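Local coordinates for protein Glp_546_48378_50642 (Giardia intestinalis, PDB 2QVW) that cleaves double-stranded RNA into small interfering RNAs of 21 to 23 base pairs in the RNA interference pathway, at residues H8-T14 with A45-E51; H20-D26 with T111-L117; A464-R468 with A500-L504; F491-L495 with M532-A536. One frame throughout, in Å; residues are numbered along the deposited sequence.

How the contacts relate
The four contacts form two groups on opposite sides of the chain's centre, the centres of contacts 1 and 3 lying about 63 Å apart. Contacts 1 and 2 belong to one antiparallel sheet, in which strands 6-13 and 18-25 are neighbours; both are ladders of backbone hydrogen bonds. Contact 2 is mostly buried and rich in leucine, whereas contact 1 is partly buried, with polar residues on one face. Contacts 3 and 4 are near-perpendicular helix pairs packed mainly through side chains, with no backbone ladder. Contact 4 is wholly buried; contact 3 runs from buried Phe467 and Met503 to exposed Arg468. These two meet where Leu535 packs against Met503 and Phe467.

Contact 1 of 4, residues H8-T14 with A45-E51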
loop_
_atom_site.group_PDB
_atom_site.type_symbol
_atom_site.label_atom_id
_atom_site.label_comp_id
_atom_site.label_asym_id
_atom_site.label_seq_id
_atom_site.Cartn_x
_atom_site.Cartn_y
_atom_site.Cartn_z
ATOM N N HIS A 8 9.813 -15.775 -10.202
ATOM C CA HIS A 8 9.882 -15.221 -8.855
ATOM C C HIS A 8 10.989 -15.974 -8.130
ATOM O O HIS A 8 11.005 -17.199 -8.134
ATOM C CB HIS A 8 8.555 -15.435 -8.115
ATOM C CG HIS A 8 7.424 -14.593 -8.622
ATOM N ND1 HIS A 8 7.406 -13.222 -8.506
ATOM C CD2 HIS A 8 6.257 -14.934 -9.220
ATOM C CE1 HIS A 8 6.277 -12.751 -9.008
ATOM N NE2 HIS A 8 5.562 -13.770 -9.448
ATOM N N CYS A 9 11.913 -15.247 -7.515
ATOM C CA CYS A 9 13.018 -15.879 -6.797
ATOM C C CYS A 9 12.721 -16.063 -5.316
ATOM O O CYS A 9 12.940 -15.164 -4.506
ATOM C CB CYS A 9 14.302 -15.057 -6.946
ATOM S SG CYS A 9 15.019 -15.046 -8.603
ATOM N N CYS A 10 12.225 -17.234 -4.950
ATOM C CA CYS A 10 11.928 -17.480 -3.553
ATOM C C CYS A 10 13.218 -17.684 -2.781
ATOM O O CYS A 10 14.273 -17.964 -3.358
ATOM C CB CYS A 10 11.030 -18.711 -3.390
ATOM S SG CYS A 10 9.410 -18.551 -4.176
ATOM N N THR A 11 13.108 -17.526 -1.467
ATOM C CA THR A 11 14.219 -17.691 -0.547
ATOM C C THR A 11 13.599 -18.051 0.791
ATOM O O THR A 11 13.066 -17.194 1.484
ATOM C CB THR A 11 15.030 -16.391 -0.389
ATOM O OG1 THR A 11 15.456 -15.925 -1.674
ATOM C CG2 THR A 11 16.255 -16.636 0.461
ATOM N N VAL A 12 13.632 -19.332 1.123
ATOM C CA VAL A 12 13.088 -19.805 2.381
ATOM C C VAL A 12 14.249 -19.843 3.359
ATOM O O VAL A 12 15.206 -20.602 3.168
ATOM C CB VAL A 12 12.475 -21.213 2.235
ATOM C CG1 VAL A 12 12.089 -21.759 3.586
ATOM C CG2 VAL A 12 11.255 -21.146 1.350
ATOM N N VAL A 13 14.162 -19.015 4.399
ATOM C CA VAL A 13 15.211 -18.933 5.405
ATOM C C VAL A 13 14.821 -19.515 6.755
ATOM O O VAL A 13 13.677 -19.410 7.186
ATOM C CB VAL A 13 15.640 -17.465 5.640
ATOM C CG1 VAL A 13 16.775 -17.410 6.654
ATOM C CG2 VAL A 13 16.062 -16.823 4.330
ATOM N N THR A 14 15.794 -20.134 7.412
ATOM C CA THR A 14 15.602 -20.693 8.739
ATOM C C THR A 14 16.905 -20.539 9.505
ATOM O O THR A 14 17.907 -20.059 8.972
ATOM C CB THR A 14 15.240 -22.184 8.714
ATOM O OG1 THR A 14 16.251 -22.910 8.012
ATOM C CG2 THR A 14 13.921 -22.392 8.049
ATOM N N ALA A 45 9.863 -22.236 12.880
ATOM C CA ALA A 45 9.693 -20.890 12.346
ATOM C C ALA A 45 10.701 -20.597 11.237
ATOM O O ALA A 45 11.854 -20.990 11.318
ATOM C CB ALA A 45 9.836 -19.867 13.469
ATOM N N ALA A 46 10.245 -19.897 10.205
ATOM C CA ALA A 46 11.056 -19.523 9.046
ATOM C C ALA A 46 10.480 -18.277 8.368
ATOM O O ALA A 46 9.432 -17.769 8.760
ATOM C CB ALA A 46 11.087 -20.664 8.057
ATOM N N GLU A 47 11.171 -17.793 7.345
ATOM C CA GLU A 47 10.715 -16.620 6.609
ATOM C C GLU A 47 10.850 -16.844 5.099
ATOM O O GLU A 47 11.805 -17.467 4.645
ATOM C CB GLU A 47 11.524 -15.382 7.009
ATOM C CG GLU A 47 11.512 -15.055 8.490
ATOM C CD GLU A 47 12.516 -15.869 9.280
ATOM O OE1 GLU A 47 13.732 -15.783 8.978
ATOM O OE2 GLU A 47 12.090 -16.590 10.208
ATOM N N VAL A 48 9.895 -16.331 4.329
ATOM C CA VAL A 48 9.912 -16.471 2.877
ATOM C C VAL A 48 9.922 -15.115 2.188
ATOM O O VAL A 48 9.051 -14.278 2.431
ATOM C CB VAL A 48 8.684 -17.225 2.378
ATOM C CG1 VAL A 48 8.764 -17.384 0.867
ATOM C CG2 VAL A 48 8.584 -18.573 3.073
ATOM N N TYR A 49 10.894 -14.907 1.309
ATOM C CA TYR A 49 11.008 -13.640 0.602
ATOM C C TYR A 49 10.817 -13.845 -0.890
ATOM O O TYR A 49 11.287 -14.836 -1.446
ATOM C CB TYR A 49 12.385 -13.035 0.856
ATOM C CG TYR A 49 12.740 -12.930 2.324
ATOM C CD1 TYR A 49 12.337 -11.842 3.087
ATOM C CD2 TYR A 49 13.483 -13.928 2.949
ATOM C CE1 TYR A 49 12.668 -11.748 4.436
ATOM C CE2 TYR A 49 13.819 -13.845 4.293
ATOM C CZ TYR A 49 13.411 -12.756 5.032
ATOM O OH TYR A 49 13.756 -12.684 6.361
ATOM N N PHE A 50 10.129 -12.906 -1.534
ATOM C CA PHE A 50 9.890 -12.989 -2.971
ATOM C C PHE A 50 10.546 -11.806 -3.652
ATOM O O PHE A 50 10.909 -10.833 -2.996
ATOM C CB PHE A 50 8.389 -12.960 -3.280
ATOM C CG PHE A 50 7.606 -14.038 -2.604
ATOM C CD1 PHE A 50 7.741 -15.360 -2.992
ATOM C CD2 PHE A 50 6.746 -13.728 -1.564
ATOM C CE1 PHE A 50 7.037 -16.358 -2.356
ATOM C CE2 PHE A 50 6.038 -14.719 -0.921
ATOM C CZ PHE A 50 6.184 -16.042 -1.319
ATOM N N GLU A 51 10.684 -11.896 -4.973
ATOM C CA GLU A 51 11.280 -10.829 -5.773
ATOM C C GLU A 51 11.214 -11.169 -7.253
ATOM O O GLU A 51 11.850 -12.118 -7.715
ATOM C CB GLU A 51 12.722 -10.601 -5.352
ATOM C CG GLU A 51 13.529 -11.854 -5.334
ATOM C CD GLU A 51 14.694 -11.756 -4.385
ATOM O OE1 GLU A 51 15.563 -10.888 -4.605
ATOM O OE2 GLU A 51 14.739 -12.540 -3.413
#
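Val13 and Glu47 form a hydrogen-bonded antiparallel pair in which each backbone amide serves the other's carbonyl. Val13 N reaches Glu47 O at 2.8 Å, almost straight at hydrogen (176°), and Glu47 N returns to Val13 O at 3.0 Å. Further along, Tyr49 N donates to Thr11 O over 3.2 Å. Farther toward the start of 8-14, Cys9 N is satisfied by Glu51 O at 3.1 Å. Between the Val13-Glu47 pair and the Tyr49-Thr11 bond, Val12 faces Val48 as a non-hydrogen-bonded pair, their CG2 methyls side by side at 4.1 Å. On the same face Cys10 SG lies at the edge of the Phe50 ring, 3.7 Å from CE1, a sulfur-aromatic contact. On the other face Val13 CG2 meets the edge of the Tyr49 ring, 3.7 Å from CE2. Tyr49 CG stands anti to its carbonyl carbon (chi1 -52°), and this leans the ring back along its own strand, to the level of Val13. Thr11 OG1 is satisfied by His20 ND1. The backbones of Cys10 and Val12 bond instead to Trp21 and Ser19 of strand 18-25, and those of Ala46 and Val48 to strand 35-37. Both strands are therefore interior to the sheet, and Cys10, Val48 and Phe50 all rest on Ile270 of helix 267-284.

Contact 2 of 4, residues H20-D26 with T111-L117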
loop_
_atom_site.group_PDB
_atom_site.type_symbol
_atom_site.label_atom_id
_atom_site.label_comp_id
_atom_site.label_asym_id
_atom_site.label_seq_id
_atom_site.Cartn_x
_atom_site.Cartn_y
_atom_site.Cartn_z
ATOM N N HIS A 20 16.866 -21.252 -1.976
ATOM C CA HIS A 20 16.307 -20.521 -3.114
ATOM C C HIS A 20 15.537 -21.368 -4.123
ATOM O O HIS A 20 15.895 -22.517 -4.387
ATOM C CB HIS A 20 17.442 -19.770 -3.817
ATOM C CG HIS A 20 18.318 -19.005 -2.875
ATOM N ND1 HIS A 20 17.918 -17.835 -2.266
ATOM C CD2 HIS A 20 19.547 -19.280 -2.382
ATOM C CE1 HIS A 20 18.860 -17.423 -1.438
ATOM N NE2 HIS A 20 19.861 -18.284 -1.490
ATOM N N TRP A 21 14.478 -20.788 -4.684
ATOM C CA TRP A 21 13.645 -21.476 -5.667
ATOM C C TRP A 21 13.128 -20.514 -6.711
ATOM O O TRP A 21 12.989 -19.326 -6.447
ATOM C CB TRP A 21 12.436 -22.118 -5.002
ATOM C CG TRP A 21 12.758 -22.971 -3.839
ATOM C CD1 TRP A 21 13.108 -22.553 -2.584
ATOM C CD2 TRP A 21 12.751 -24.407 -3.799
ATOM N NE1 TRP A 21 13.317 -23.645 -1.762
ATOM C CE2 TRP A 21 13.105 -24.793 -2.481
ATOM C CE3 TRP A 21 12.480 -25.407 -4.747
ATOM C CZ2 TRP A 21 13.193 -26.131 -2.091
ATOM C CZ3 TRP A 21 12.570 -26.741 -4.357
ATOM C CH2 TRP A 21 12.924 -27.088 -3.039
ATOM N N LEU A 22 12.836 -21.035 -7.897
ATOM C CA LEU A 22 12.299 -20.210 -8.974
ATOM C C LEU A 22 10.822 -20.534 -9.126
ATOM O O LEU A 22 10.463 -21.604 -9.613
ATOM C CB LEU A 22 13.022 -20.487 -10.301
ATOM C CG LEU A 22 12.340 -19.933 -11.564
ATOM C CD1 LEU A 22 12.230 -18.425 -11.489
ATOM C CD2 LEU A 22 13.118 -20.335 -12.792
ATOM N N LEU A 23 9.967 -19.610 -8.708
ATOM C CA LEU A 23 8.540 -19.827 -8.804
ATOM C C LEU A 23 7.974 -19.342 -10.122
ATOM O O LEU A 23 8.103 -18.176 -10.472
ATOM C CB LEU A 23 7.804 -19.141 -7.651
ATOM C CG LEU A 23 6.274 -19.143 -7.775
ATOM C CD1 LEU A 23 5.762 -20.536 -8.103
ATOM C CD2 LEU A 23 5.680 -18.649 -6.488
ATOM N N LEU A 24 7.331 -20.252 -10.845
ATOM C CA LEU A 24 6.725 -19.935 -12.128
ATOM C C LEU A 24 5.216 -19.851 -11.968
ATOM O O LEU A 24 4.567 -20.827 -11.596
ATOM C CB LEU A 24 7.083 -21.016 -13.148
ATOM C CG LEU A 24 8.591 -21.249 -13.307
ATOM C CD1 LEU A 24 8.849 -22.423 -14.231
ATOM C CD2 LEU A 24 9.244 -19.979 -13.839
ATOM N N LEU A 25 4.665 -18.677 -12.238
ATOM C CA LEU A 25 3.232 -18.470 -12.140
ATOM C C LEU A 25 2.668 -18.176 -13.510
ATOM O O LEU A 25 3.288 -17.484 -14.310
ATOM C CB LEU A 25 2.925 -17.300 -11.220
ATOM C CG LEU A 25 3.143 -17.557 -9.739
ATOM C CD1 LEU A 25 2.693 -16.341 -8.954
ATOM C CD2 LEU A 25 2.353 -18.783 -9.317
ATOM N N ASP A 26 1.483 -18.702 -13.775
ATOM C CA ASP A 26 0.832 -18.483 -15.052
ATOM C C ASP A 26 0.014 -17.210 -14.995
ATOM O O ASP A 26 -0.791 -16.954 -15.881
ATOM C CB ASP A 26 -0.085 -19.658 -15.383
ATOM C CG ASP A 26 -1.354 -19.662 -14.553
ATOM O OD1 ASP A 26 -1.284 -19.323 -13.350
ATOM O OD2 ASP A 26 -2.421 -20.022 -15.100
ATOM N N THR A 111 -1.314 -21.197 -11.393
ATOM C CA THR A 111 -0.613 -22.458 -11.550
ATOM C C THR A 111 0.826 -22.167 -11.154
ATOM O O THR A 111 1.434 -21.232 -11.674
ATOM C CB THR A 111 -0.653 -22.911 -13.006
ATOM O OG1 THR A 111 -2.014 -23.066 -13.414
ATOM C CG2 THR A 111 0.069 -24.222 -13.179
ATOM N N LEU A 112 1.370 -22.957 -10.237
ATOM C CA LEU A 112 2.737 -22.738 -9.786
ATOM C C LEU A 112 3.654 -23.961 -9.823
ATOM O O LEU A 112 3.219 -25.078 -9.574
ATOM C CB LEU A 112 2.732 -22.131 -8.372
ATOM C CG LEU A 112 1.958 -22.752 -7.209
ATOM C CD1 LEU A 112 2.371 -22.088 -5.912
ATOM C CD2 LEU A 112 0.473 -22.578 -7.425
ATOM N N ALA A 113 4.927 -23.728 -10.140
ATOM C CA ALA A 113 5.945 -24.784 -10.206
ATOM C C ALA A 113 7.260 -24.272 -9.604
ATOM O O ALA A 113 7.806 -23.267 -10.050
ATOM C CB ALA A 113 6.166 -25.212 -11.649
ATOM N N PHE A 114 7.770 -24.969 -8.595
ATOM C CA PHE A 114 9.006 -24.568 -7.931
ATOM C C PHE A 114 10.234 -25.303 -8.462
ATOM O O PHE A 114 10.222 -26.525 -8.629
ATOM C CB PHE A 114 8.882 -24.805 -6.430
ATOM C CG PHE A 114 7.735 -24.085 -5.805
ATOM C CD1 PHE A 114 7.742 -22.706 -5.694
ATOM C CD2 PHE A 114 6.630 -24.779 -5.342
ATOM C CE1 PHE A 114 6.660 -22.025 -5.125
ATOM C CE2 PHE A 114 5.542 -24.104 -4.771
ATOM C CZ PHE A 114 5.560 -22.730 -4.666
ATOM N N LEU A 115 11.292 -24.543 -8.733
ATOM C CA LEU A 115 12.542 -25.102 -9.228
ATOM C C LEU A 115 13.662 -24.770 -8.272
ATOM O O LEU A 115 13.638 -23.745 -7.590
ATOM C CB LEU A 115 12.888 -24.537 -10.601
ATOM C CG LEU A 115 11.918 -24.875 -11.722
ATOM C CD1 LEU A 115 12.552 -24.499 -13.049
ATOM C CD2 LEU A 115 11.601 -26.373 -11.688
ATOM N N PRO A 116 14.675 -25.634 -8.213
ATOM C CA PRO A 116 15.809 -25.411 -7.319
ATOM C C PRO A 116 16.760 -24.367 -7.875
ATOM O O PRO A 116 16.967 -24.285 -9.089
ATOM C CB PRO A 116 16.482 -26.777 -7.254
ATOM C CG PRO A 116 15.432 -27.717 -7.695
ATOM C CD PRO A 116 14.734 -26.980 -8.785
ATOM N N LEU A 117 17.343 -23.573 -6.983
ATOM C CA LEU A 117 18.289 -22.544 -7.387
ATOM C C LEU A 117 19.457 -22.539 -6.420
ATOM O O LEU A 117 19.266 -22.671 -5.215
ATOM C CB LEU A 117 17.618 -21.166 -7.408
ATOM C CG LEU A 117 16.478 -20.935 -8.417
ATOM C CD1 LEU A 117 16.093 -19.462 -8.417
ATOM C CD2 LEU A 117 16.913 -21.353 -9.815
#
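An antiparallel pair at one border of the N-terminal domain's sheet joins Leu22, Leu24 and Asp26 to Leu115, Ala113 and Thr111. Strand 112-117 is outermost within this chain, and the two short strand axes run at 150°, the departure from 180° reflecting sheet twist. Leu24 N donates to Ala113 O at 3.2 Å, and Ala113 N returns to Leu24 O. One rung on, Leu22 N reaches Leu115 O at 2.8 Å. Pro116, which has no N-H to give, falls opposite Trp21 at a non-hydrogen-bonded position. On that face Trp21 CE3 packs against Phe114 CB at 4.0 Å, while Leu23 lies alongside the Phe114 ring, its CD1 touching both Phe114 CE1 and Leu112 CB, each at 3.4 Å. Leu25 and Leu112 extend this layer onto Ile274 of helix 267-284, probably the connector helix between the PAZ and RNase III parts. Arg260 makes a cation-pi contact with Trp21. On the opposite face Leu117 leans back across the pair, its CD1 3.7 Å from Leu22 CB, and Leu22 and Leu115 share Leu124 as a neighbour. The last backbone rung runs from Asp26 N to Thr111 O at 3.3 Å. Asp26 then bonds Thr111 a second time by curling over its own backbone, CG between N and the carbonyl carbon (chi1 74°). This brings its carboxylate across the end of the partner strand, where OD1 accepts Thr111 N at 2.7 Å, approached from above the carboxylate plane.

Contact 3 of 4, residues A464-R468 with A500-L504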
loop_
_atom_site.group_PDB
_atom_site.type_symbol
_atom_site.label_atom_id
_atom_site.label_comp_id
_atom_site.label_asym_id
_atom_site.label_seq_id
_atom_site.Cartn_x
_atom_site.Cartn_y
_atom_site.Cartn_z
ATOM N N ALA A 464 -30.571 29.797 -16.770
ATOM C CA ALA A 464 -30.395 30.546 -15.535
ATOM C C ALA A 464 -31.628 30.592 -14.629
ATOM O O ALA A 464 -31.503 30.407 -13.422
ATOM C CB ALA A 464 -29.935 31.948 -15.856
ATOM N N HIS A 465 -32.809 30.833 -15.200
ATOM C CA HIS A 465 -34.043 30.905 -14.409
ATOM C C HIS A 465 -34.521 29.550 -13.918
ATOM O O HIS A 465 -35.541 29.462 -13.234
ATOM C CB HIS A 465 -35.186 31.556 -15.206
ATOM C CG HIS A 465 -35.872 30.641 -16.183
ATOM N ND1 HIS A 465 -35.689 30.731 -17.548
ATOM C CD2 HIS A 465 -36.782 29.651 -15.996
ATOM C CE1 HIS A 465 -36.455 29.842 -18.157
ATOM N NE2 HIS A 465 -37.128 29.174 -17.237
ATOM N N GLU A 466 -33.801 28.494 -14.281
ATOM C CA GLU A 466 -34.179 27.151 -13.867
ATOM C C GLU A 466 -33.254 26.618 -12.774
ATOM O O GLU A 466 -33.657 25.761 -11.989
ATOM C CB GLU A 466 -34.207 26.224 -15.083
ATOM C CG GLU A 466 -35.261 26.640 -16.113
ATOM C CD GLU A 466 -34.666 27.258 -17.371
ATOM O OE1 GLU A 466 -33.827 28.177 -17.256
ATOM O OE2 GLU A 466 -35.049 26.829 -18.481
ATOM N N PHE A 467 -32.025 27.130 -12.716
ATOM C CA PHE A 467 -31.085 26.717 -11.677
ATOM C C PHE A 467 -31.384 27.465 -10.376
ATOM O O PHE A 467 -31.434 26.848 -9.313
ATOM C CB PHE A 467 -29.632 26.973 -12.103
ATOM C CG PHE A 467 -29.046 25.890 -12.982
ATOM C CD1 PHE A 467 -29.552 25.652 -14.254
ATOM C CD2 PHE A 467 -27.977 25.112 -12.534
ATOM C CE1 PHE A 467 -29.003 24.654 -15.063
ATOM C CE2 PHE A 467 -27.425 24.114 -13.339
ATOM C CZ PHE A 467 -27.939 23.887 -14.602
ATOM N N ARG A 468 -31.582 28.783 -10.462
ATOM C CA ARG A 468 -31.900 29.612 -9.290
ATOM C C ARG A 468 -33.070 29.030 -8.506
ATOM O O ARG A 468 -33.059 29.003 -7.276
ATOM C CB ARG A 468 -32.289 31.035 -9.701
ATOM C CG ARG A 468 -31.170 31.908 -10.238
ATOM C CD ARG A 468 -31.726 33.241 -10.780
ATOM N NE ARG A 468 -30.700 34.059 -11.427
ATOM C CZ ARG A 468 -29.645 34.565 -10.795
ATOM N NH1 ARG A 468 -29.485 34.334 -9.498
ATOM N NH2 ARG A 468 -28.753 35.295 -11.457
ATOM N N ALA A 500 -26.240 32.451 -12.328
ATOM C CA ALA A 500 -26.938 31.317 -12.934
ATOM C C ALA A 500 -26.337 30.773 -14.236
ATOM O O ALA A 500 -26.117 29.564 -14.371
ATOM C CB ALA A 500 -28.389 31.680 -13.164
ATOM N N GLU A 501 -26.077 31.654 -15.195
ATOM C CA GLU A 501 -25.518 31.216 -16.467
ATOM C C GLU A 501 -24.174 30.516 -16.346
ATOM O O GLU A 501 -23.640 30.034 -17.343
ATOM C CB GLU A 501 -25.397 32.387 -17.451
ATOM C CG GLU A 501 -24.523 33.549 -17.006
ATOM C CD GLU A 501 -25.246 34.498 -16.070
ATOM O OE1 GLU A 501 -26.498 34.482 -16.061
ATOM O OE2 GLU A 501 -24.565 35.270 -15.356
ATOM N N ASP A 502 -23.624 30.455 -15.138
ATOM C CA ASP A 502 -22.342 29.782 -14.930
ATOM C C ASP A 502 -22.510 28.403 -14.312
ATOM O O ASP A 502 -21.596 27.578 -14.364
ATOM C CB ASP A 502 -21.417 30.608 -14.034
ATOM C CG ASP A 502 -20.774 31.772 -14.770
ATOM O OD1 ASP A 502 -20.621 31.679 -16.011
ATOM O OD2 ASP A 502 -20.408 32.770 -14.105
ATOM N N MET A 503 -23.683 28.142 -13.748
ATOM C CA MET A 503 -23.940 26.864 -13.103
ATOM C C MET A 503 -24.023 25.603 -13.979
ATOM O O MET A 503 -23.693 24.503 -13.514
ATOM C CB MET A 503 -25.187 26.991 -12.230
ATOM C CG MET A 503 -24.949 27.836 -11.001
ATOM S SD MET A 503 -26.310 27.806 -9.841
ATOM C CE MET A 503 -27.055 29.412 -10.135
ATOM N N LEU A 504 -24.455 25.741 -15.231
ATOM C CA LEU A 504 -24.555 24.575 -16.105
ATOM C C LEU A 504 -23.165 23.978 -16.375
ATOM O O LEU A 504 -23.027 22.770 -16.613
ATOM C CB LEU A 504 -25.241 24.953 -17.425
ATOM C CG LEU A 504 -25.448 23.841 -18.466
ATOM C CD1 LEU A 504 -26.194 22.664 -17.843
ATOM C CD2 LEU A 504 -26.210 24.397 -19.663
#
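Phe467 is the main bump of this helix pair, and its ring fills the hollow formed by Met503 and Leu504 on the facing helix. Helices 464-473 and 500-516 pack orthogonally here, in the mainly helical region that separates the RNase III domains in sequence. The short segment axes pass 8.2 Å apart at 86°, so the contact is compact. Phe467 CG is anti to its carbonyl carbon (chi1 -83°), which points the ring across the gap. There Phe467 and Met503 run antiparallel alongside one another, Met503 CB sitting 3.4 Å from Phe467 CD2. The sulfur of Met503 lies 4.1 Å from Phe467 CB, and the chain then bends at chi3 (-104°), bringing the CE methyl back against that same CB. With SD 5.4 Å from the ring centroid, this is a Met-aromatic contact of oblique geometry. Leu504 comes in nearly perpendicular and meets the far end of the ring, its CD1 3.9 Å from Phe467 CZ. The second bump is small: the Ala500 methyl lies beneath the Arg468 side chain, although its very close approach to Ala464 is doubtful. Arg468 runs extended from CG to NE and lays one face of its guanidinium over that methyl, NE being 3.7 Å from Ala500 CB. Phe467 also packs on Ala462, and Met503 on Ile498. The chemistry is almost entirely apolar, so the pair is held by shape fit and apolar burial, without a hydrogen bond between the two segments. Arg468 NH2 and Glu501 OE1, 5.2 Å apart, could add only a diffuse attraction at the exposed margin.

Contact 4 of 4, residues F491-L495 with M532-A536; sequences FLERL and MTHLA
With CG anti to its backbone N (chi1 178°), Phe491 swings its ring out from helix 486-497 against Ala536, and Phe491 CE2 lies 3.6 Å from Ala536 CB. The same ring presents its edge to the backbone of the facing helix, Met532 O standing 4.1 Å from Phe491 CE2 near the ring plane. Met532 reaches back by bending twice, at chi2 and at chi3. That fold sets its CG 4.1 Å from Leu492 CD2, one side chain set roughly square to the other. It also places the sulfur 4.0 Å from Leu495 CD1. The same Leu495 methyl meets Leu535 more loosely, CD1 to CD1 at 4.4 Å. Phe482 packs against Phe491 with the ring planes at about 60°, and Leu539, one turn beyond Leu535, touches both Phe491 and Leu495. All six touching residues are buried, and every interaction between them is van der Waals packing. At an axis distance of 11.5 Å and an angle of 84°, the gap is spanned by Phe491, Leu492, Leu495, Met532 and Leu535. This is orthogonal helix packing in the mainly helical region that separates the two RNase III domains in sequence, probably the bridging domain of Giardia Dicer.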
loop_
_atom_site.group_PDB
_atom_site.type_symbol
_atom_site.label_atom_id
_atom_site.label_comp_id
_atom_site.label_asym_id
_atom_site.label_seq_id
_atom_site.Cartn_x
_atom_site.Cartn_y
_atom_site.Cartn_z
ATOM N N PHE A 491 -22.042 26.232 1.653
ATOM C CA PHE A 491 -21.969 25.943 0.242
ATOM C C PHE A 491 -23.074 26.663 -0.510
ATOM O O PHE A 491 -22.798 27.479 -1.394
ATOM C CB PHE A 491 -22.067 24.437 0.012
ATOM C CG PHE A 491 -22.056 24.046 -1.432
ATOM C CD1 PHE A 491 -21.017 24.448 -2.271
ATOM C CD2 PHE A 491 -23.091 23.290 -1.963
ATOM C CE1 PHE A 491 -21.016 24.103 -3.620
ATOM C CE2 PHE A 491 -23.098 22.941 -3.311
ATOM C CZ PHE A 491 -22.058 23.350 -4.139
ATOM N N LEU A 492 -24.321 26.366 -0.146
ATOM C CA LEU A 492 -25.486 26.964 -0.797
ATOM C C LEU A 492 -25.374 28.472 -0.852
ATOM O O LEU A 492 -25.768 29.089 -1.835
ATOM C CB LEU A 492 -26.764 26.570 -0.066
ATOM C CG LEU A 492 -27.042 25.066 0.026
ATOM C CD1 LEU A 492 -28.353 24.848 0.769
ATOM C CD2 LEU A 492 -27.096 24.452 -1.367
ATOM N N GLU A 493 -24.827 29.064 0.198
ATOM C CA GLU A 493 -24.667 30.508 0.222
ATOM C C GLU A 493 -23.795 30.930 -0.957
ATOM O O GLU A 493 -24.120 31.873 -1.672
ATOM C CB GLU A 493 -24.015 30.959 1.527
ATOM C CG GLU A 493 -24.330 32.410 1.892
ATOM C CD GLU A 493 -24.110 33.395 0.729
ATOM O OE1 GLU A 493 -22.963 33.497 0.235
ATOM O OE2 GLU A 493 -25.089 34.064 0.312
ATOM N N ARG A 494 -22.685 30.234 -1.163
ATOM C CA ARG A 494 -21.801 30.568 -2.270
ATOM C C ARG A 494 -22.572 30.606 -3.583
ATOM O O ARG A 494 -22.464 31.558 -4.349
ATOM C CB ARG A 494 -20.673 29.545 -2.376
ATOM C CG ARG A 494 -19.700 29.843 -3.512
ATOM C CD ARG A 494 -18.957 31.144 -3.269
ATOM N NE ARG A 494 -18.697 31.893 -4.496
ATOM C CZ ARG A 494 -17.967 31.454 -5.518
ATOM N NH1 ARG A 494 -17.410 30.253 -5.477
ATOM N NH2 ARG A 494 -17.786 32.223 -6.586
ATOM N N LEU A 495 -23.352 29.561 -3.836
ATOM C CA LEU A 495 -24.139 29.481 -5.058
ATOM C C LEU A 495 -24.909 30.760 -5.311
ATOM O O LEU A 495 -25.083 31.161 -6.452
ATOM C CB LEU A 495 -25.120 28.309 -4.994
ATOM C CG LEU A 495 -24.535 26.892 -5.046
ATOM C CD1 LEU A 495 -25.669 25.880 -5.071
ATOM C CD2 LEU A 495 -23.664 26.736 -6.275
ATOM N N MET A 532 -27.836 19.274 -7.044
ATOM C CA MET A 532 -27.024 20.098 -6.176
ATOM C C MET A 532 -25.642 19.505 -5.971
ATOM O O MET A 532 -24.648 20.229 -6.027
ATOM C CB MET A 532 -27.726 20.287 -4.831
ATOM C CG MET A 532 -27.800 21.736 -4.357
ATOM S SD MET A 532 -28.337 22.911 -5.653
ATOM C CE MET A 532 -29.918 22.256 -6.113
ATOM N N THR A 533 -25.571 18.194 -5.746
ATOM C CA THR A 533 -24.284 17.524 -5.525
ATOM C C THR A 533 -23.325 17.678 -6.704
ATOM O O THR A 533 -22.154 18.001 -6.510
ATOM C CB THR A 533 -24.458 16.015 -5.245
ATOM O OG1 THR A 533 -25.216 15.822 -4.046
ATOM C CG2 THR A 533 -23.105 15.358 -5.078
ATOM N N HIS A 534 -23.827 17.456 -7.919
ATOM C CA HIS A 534 -23.008 17.565 -9.126
ATOM C C HIS A 534 -22.397 18.939 -9.263
ATOM O O HIS A 534 -21.365 19.098 -9.907
ATOM C CB HIS A 534 -23.835 17.255 -10.373
ATOM C CG HIS A 534 -24.259 15.825 -10.470
ATOM N ND1 HIS A 534 -23.355 14.786 -10.489
ATOM C CD2 HIS A 534 -25.487 15.261 -10.556
ATOM C CE1 HIS A 534 -24.010 13.644 -10.583
ATOM N NE2 HIS A 534 -25.306 13.904 -10.624
ATOM N N LEU A 535 -23.052 19.935 -8.683
ATOM C CA LEU A 535 -22.524 21.284 -8.729
ATOM C C LEU A 535 -21.411 21.316 -7.699
ATOM O O LEU A 535 -20.292 21.749 -7.985
ATOM C CB LEU A 535 -23.601 22.304 -8.357
ATOM C CG LEU A 535 -24.779 22.467 -9.307
ATOM C CD1 LEU A 535 -25.706 23.492 -8.735
ATOM C CD2 LEU A 535 -24.303 22.891 -10.683
ATOM N N ALA A 536 -21.736 20.837 -6.499
ATOM C CA ALA A 536 -20.796 20.787 -5.389
ATOM C C ALA A 536 -19.469 20.226 -5.857
ATOM O O ALA A 536 -18.446 20.893 -5.759
ATOM C CB ALA A 536 -21.363 19.934 -4.269
#